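Local coordinates for putative iron binding protein (Bordetella pertussis Tohama I, PDB 2OWT), which binds ferric iron and probably delivers it for uptake into the cell, at residues V8-T13 and V34-V39; L102-R107 and Y277-G282. All coordinates share one frame; numbering follows the deposited sequence.

Contact 1 and contact 2 belong to the same mixed beta-sheet, with centres about 21 Å apart and nearest atoms about 7 Å apart. They do not touch. Along the chain, contact 1 closes before contact 2 opens. Contact 1 pairs strands 7-12 and 33-38, whose connection runs through helix 20-30. Contact 2 joins the long strand 100-112 to the short strand 277-278; 169 residues separate its segments 102-107 and 277-282. Strands 58-61 and 237-245 link the two regions across the sheet. The T13 side chain is about 8 Å from the bound ferric ion. The R105 side chain is about 3 Å from the bound ferric ion. One sheet thus carries both residues toward the iron site, consistent with a role in iron binding.

Contact 1: V8-T13 and V34-V39; sequences VSLYTT and VNTVFV
V37 lies over one face of the Y11 ring. Its CB is 4.0 Å from the Y11 ring centroid and only 10° off the ring normal, a clear CH-pi contact. V37 CG2 sits above the rim of the same face, 3.9 Å from Y11 CE1. The two side chains run alongside each other and point the same way. The Y11 hydroxyl is bonded to E50, and R46 and L43 of helix 43-50 also pack on the Y11 side chain.

On the opposite sheet face, T12 presents its methyl to F38. T12 CG2 comes 3.6 Å from F38 CD2, obliquely to the ring. With OG1 anti to the backbone N (chi1 -172°), CG2 falls between the N and the carbonyl carbon and meets F38. T12 OG1 bonds to M60 O and R14 N. Further back on this face, V8 CG1 rests 3.8 Å from V34 CG2, and L10 CB also packs on V34.

The backbones form a parallel ladder. N35, V37 and V39 give their N-H groups to V8 O, L10 O and T12 O, while L10 N and T12 N bond to N35 O and V37 O. The two end bonds are more bent than the three between them. This is the pairing within a beta-alpha-beta unit, whose strands are connected through helix 20-30. Each face mixes apolar packing with polar side chains: N35 ND2 bonds to E7, while T36 OG1 is buried with no partner in the model.

Contact 2: L102-R107 and Y277-G282; sequences LSLRDR and YPVRAG. With CO3 (carbonate ion), chain C.
The Y277 ring meets strand 102-107 with its edge. D106 OD1 lies near the ring plane and takes a hydrogen bond of 2.7 Å from Y277 OH. R105 CA also sits at this edge, 3.9 Å from Y277 CD1. The D106 carboxylate is turned 73° from the ring, and the hydroxyl reaches OD1 from above the carboxylate plane, 41° out of it. D106 has CG between its backbone N and carbonyl carbon (chi1 54°), which swings the carboxylate toward Y277. R224 forms a salt bridge with D106 OD2 and also bonds to Y277 OH.

The R105 guanidinium holds carbonate at its edge. Bends at chi2 and chi3 bring NH2 to the carbonate, and R105 NH2 gives a nearly straight bond to carbonate O2, 2.9 Å long. R14 NE and E15 N also hydrogen-bond to the carbonate.

Two backbone bonds join L104 and Y277 as an antiparallel hydrogen-bonded pair: L104 N to Y277 O, 2.7 Å, and Y277 N to L104 O, 3.0 Å. L104 CB lies 4.0 Å from Y277 CB. V279 CG2 packs on L102 O at 3.6 Å.

R105 also lies beside the iron ligands Y143 and Y199, its side chain about 3 Å from the ferric ion. Its positive charge is consistent with holding the carbonate, probably taken up from the crystallisation liquor. The salt bridge from E276 to R105 NH1 probably limits rotation of the guanidinium.

Contact 1: V8-T13 and V34-V39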
# COMPACT_ATOMS: atom_id res chain seq x y z
N VAL A 8 -8.15 -21.87 7.52
CA VAL A 8 -8.61 -20.62 6.92
C VAL A 8 -7.76 -20.37 5.66
O VAL A 8 -6.57 -20.72 5.64
CB VAL A 8 -8.56 -19.41 7.94
CG1 VAL A 8 -7.12 -19.04 8.33
CG2 VAL A 8 -9.31 -18.21 7.39
N SER A 9 -8.37 -19.83 4.62
CA SER A 9 -7.65 -19.54 3.37
C SER A 9 -7.54 -18.05 3.12
O SER A 9 -8.52 -17.33 3.17
CB SER A 9 -8.34 -20.19 2.18
OG SER A 9 -8.29 -21.59 2.30
N LEU A 10 -6.32 -17.59 2.86
CA LEU A 10 -6.08 -16.20 2.54
C LEU A 10 -5.67 -16.07 1.07
O LEU A 10 -4.74 -16.73 0.61
CB LEU A 10 -5.00 -15.60 3.45
CG LEU A 10 -4.53 -14.17 3.14
CD1 LEU A 10 -5.50 -13.13 3.66
CD2 LEU A 10 -3.14 -13.91 3.69
N TYR A 11 -6.40 -15.22 0.36
CA TYR A 11 -6.01 -14.77 -0.97
C TYR A 11 -5.51 -13.33 -0.85
O TYR A 11 -6.21 -12.46 -0.32
CB TYR A 11 -7.22 -14.80 -1.91
CG TYR A 11 -7.66 -16.16 -2.38
CD1 TYR A 11 -7.75 -17.25 -1.50
CD2 TYR A 11 -8.04 -16.35 -3.71
CE1 TYR A 11 -8.17 -18.49 -1.94
CE2 TYR A 11 -8.47 -17.59 -4.16
CZ TYR A 11 -8.53 -18.65 -3.27
OH TYR A 11 -8.96 -19.87 -3.73
N THR A 12 -4.30 -13.07 -1.34
CA THR A 12 -3.74 -11.73 -1.21
C THR A 12 -2.76 -11.32 -2.32
O THR A 12 -2.13 -12.16 -2.97
CB THR A 12 -3.10 -11.51 0.18
OG1 THR A 12 -2.72 -10.13 0.32
CG2 THR A 12 -1.86 -12.40 0.38
N THR A 13 -2.65 -10.01 -2.51
CA THR A 13 -1.68 -9.44 -3.42
C THR A 13 -0.42 -9.06 -2.67
O THR A 13 0.53 -8.52 -3.26
CB THR A 13 -2.24 -8.18 -4.10
OG1 THR A 13 -2.88 -7.37 -3.11
CG2 THR A 13 -3.22 -8.55 -5.21
N VAL A 34 -3.29 -21.57 8.15
CA VAL A 34 -3.64 -20.59 7.12
C VAL A 34 -3.16 -21.08 5.75
O VAL A 34 -1.96 -21.07 5.47
CB VAL A 34 -3.08 -19.16 7.41
CG1 VAL A 34 -3.66 -18.14 6.41
CG2 VAL A 34 -3.39 -18.72 8.83
N ASN A 35 -4.10 -21.51 4.91
CA ASN A 35 -3.81 -21.81 3.52
C ASN A 35 -3.76 -20.50 2.80
O ASN A 35 -4.46 -19.56 3.18
CB ASN A 35 -4.88 -22.69 2.89
CG ASN A 35 -5.11 -23.95 3.66
OD1 ASN A 35 -4.18 -24.74 3.88
ND2 ASN A 35 -6.34 -24.16 4.10
N THR A 36 -2.96 -20.45 1.75
CA THR A 36 -2.47 -19.19 1.26
C THR A 36 -2.41 -19.21 -0.26
O THR A 36 -1.91 -20.17 -0.86
CB THR A 36 -1.09 -18.90 1.92
OG1 THR A 36 -0.96 -17.51 2.22
CG2 THR A 36 0.07 -19.37 1.05
N VAL A 37 -2.96 -18.17 -0.87
CA VAL A 37 -2.86 -17.99 -2.32
C VAL A 37 -2.40 -16.57 -2.57
O VAL A 37 -3.10 -15.62 -2.25
CB VAL A 37 -4.20 -18.27 -3.06
CG1 VAL A 37 -4.08 -17.92 -4.52
CG2 VAL A 37 -4.63 -19.73 -2.91
N PHE A 38 -1.20 -16.43 -3.11
CA PHE A 38 -0.64 -15.14 -3.47
C PHE A 38 -0.83 -14.91 -4.96
O PHE A 38 -0.72 -15.84 -5.77
CB PHE A 38 0.84 -15.05 -3.10
CG PHE A 38 1.10 -15.17 -1.63
CD1 PHE A 38 1.33 -16.42 -1.05
CD2 PHE A 38 1.12 -14.05 -0.83
CE1 PHE A 38 1.58 -16.52 0.33
CE2 PHE A 38 1.37 -14.14 0.53
CZ PHE A 38 1.60 -15.38 1.12
N VAL A 39 -1.09 -13.67 -5.31
CA VAL A 39 -1.52 -13.31 -6.64
C VAL A 39 -0.84 -11.98 -6.97
O VAL A 39 -0.68 -11.14 -6.09
CB VAL A 39 -3.10 -13.26 -6.64
CG1 VAL A 39 -3.66 -11.88 -6.91
CG2 VAL A 39 -3.69 -14.32 -7.54

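Contact 2: L102-R107 and Y277-G282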
# COMPACT_ATOMS: atom_id res chain seq x y z
N LEU A 102 -5.96 -2.88 7.87
CA LEU A 102 -5.13 -3.61 8.85
C LEU A 102 -3.82 -2.88 9.17
O LEU A 102 -3.29 -3.01 10.28
CB LEU A 102 -4.86 -5.05 8.40
CG LEU A 102 -6.10 -5.94 8.15
CD1 LEU A 102 -5.69 -7.22 7.46
CD2 LEU A 102 -6.88 -6.23 9.43
N SER A 103 -3.32 -2.13 8.19
CA SER A 103 -2.12 -1.31 8.34
C SER A 103 -2.22 -0.07 7.46
O SER A 103 -3.05 -0.02 6.54
CB SER A 103 -0.86 -2.11 7.97
OG SER A 103 -0.87 -2.49 6.61
N LEU A 104 -1.39 0.93 7.75
CA LEU A 104 -1.29 2.13 6.91
C LEU A 104 0.11 2.26 6.28
O LEU A 104 1.09 1.71 6.79
CB LEU A 104 -1.59 3.39 7.73
CG LEU A 104 -3.02 3.75 8.14
CD1 LEU A 104 -3.02 4.43 9.52
CD2 LEU A 104 -3.68 4.67 7.09
N ARG A 105 0.18 3.00 5.18
CA ARG A 105 1.41 3.22 4.44
C ARG A 105 1.31 4.55 3.73
O ARG A 105 0.22 5.00 3.40
CB ARG A 105 1.62 2.12 3.39
CG ARG A 105 0.34 1.67 2.69
CD ARG A 105 0.06 0.20 2.98
NE ARG A 105 0.46 -0.50 1.77
CZ ARG A 105 1.14 -1.62 1.71
NH1 ARG A 105 1.52 -2.27 2.80
NH2 ARG A 105 1.45 -2.09 0.52
N ASP A 106 2.45 5.19 3.47
CA ASP A 106 2.47 6.46 2.75
C ASP A 106 3.36 6.36 1.50
O ASP A 106 4.37 5.66 1.51
CB ASP A 106 2.87 7.63 3.66
CG ASP A 106 4.20 7.41 4.39
OD1 ASP A 106 4.67 6.26 4.53
OD2 ASP A 106 4.79 8.41 4.85
N ARG A 107 2.94 7.02 0.43
CA ARG A 107 3.73 7.09 -0.78
C ARG A 107 4.54 8.37 -0.73
O ARG A 107 3.99 9.47 -0.74
CB ARG A 107 2.84 7.04 -2.03
CG ARG A 107 3.58 6.63 -3.30
CD ARG A 107 2.68 5.85 -4.23
NE ARG A 107 3.42 5.23 -5.34
CZ ARG A 107 4.21 4.17 -5.23
NH1 ARG A 107 4.41 3.59 -4.04
NH2 ARG A 107 4.82 3.68 -6.31
N TYR A 277 2.65 1.51 9.37
CA TYR A 277 1.99 2.19 10.48
C TYR A 277 0.78 1.36 10.89
O TYR A 277 0.03 0.89 10.05
CB TYR A 277 1.57 3.62 10.12
CG TYR A 277 2.61 4.37 9.32
CD1 TYR A 277 2.47 4.54 7.95
CD2 TYR A 277 3.76 4.87 9.94
CE1 TYR A 277 3.43 5.22 7.21
CE2 TYR A 277 4.73 5.55 9.20
CZ TYR A 277 4.56 5.72 7.83
OH TYR A 277 5.53 6.39 7.09
N PRO A 278 0.63 1.15 12.20
CA PRO A 278 -0.51 0.44 12.75
C PRO A 278 -1.79 1.26 12.67
O PRO A 278 -1.75 2.50 12.71
CB PRO A 278 -0.11 0.23 14.22
CG PRO A 278 1.37 0.48 14.27
CD PRO A 278 1.58 1.55 13.26
N VAL A 279 -2.91 0.56 12.54
CA VAL A 279 -4.22 1.19 12.64
C VAL A 279 -4.62 1.34 14.11
O VAL A 279 -5.42 2.22 14.44
CB VAL A 279 -5.31 0.43 11.83
CG1 VAL A 279 -5.01 0.50 10.32
CG2 VAL A 279 -5.49 -1.03 12.34
N ARG A 280 -4.06 0.49 14.97
CA ARG A 280 -4.28 0.51 16.42
C ARG A 280 -3.35 1.50 17.11
O ARG A 280 -2.17 1.60 16.77
CB ARG A 280 -4.02 -0.89 17.00
CG ARG A 280 -4.59 -1.13 18.38
CD ARG A 280 -4.09 -2.46 18.94
NE ARG A 280 -4.66 -2.76 20.26
CZ ARG A 280 -5.69 -3.58 20.47
NH1 ARG A 280 -6.26 -4.21 19.46
NH2 ARG A 280 -6.13 -3.78 21.70
N ALA A 281 -3.88 2.21 18.10
CA ALA A 281 -3.08 3.15 18.88
C ALA A 281 -2.18 2.45 19.90
O ALA A 281 -2.36 1.27 20.23
CB ALA A 281 -3.97 4.18 19.56
N GLY A 282 -1.19 3.20 20.39
CA GLY A 282 -0.30 2.72 21.44
C GLY A 282 0.71 1.69 20.99
O GLY A 282 1.30 1.00 21.83
C CO3 C . 3.24 -5.50 -0.01
O1 CO3 C . 3.75 -5.60 -1.20
O2 CO3 C . 3.28 -4.35 0.58
O3 CO3 C . 2.70 -6.52 0.58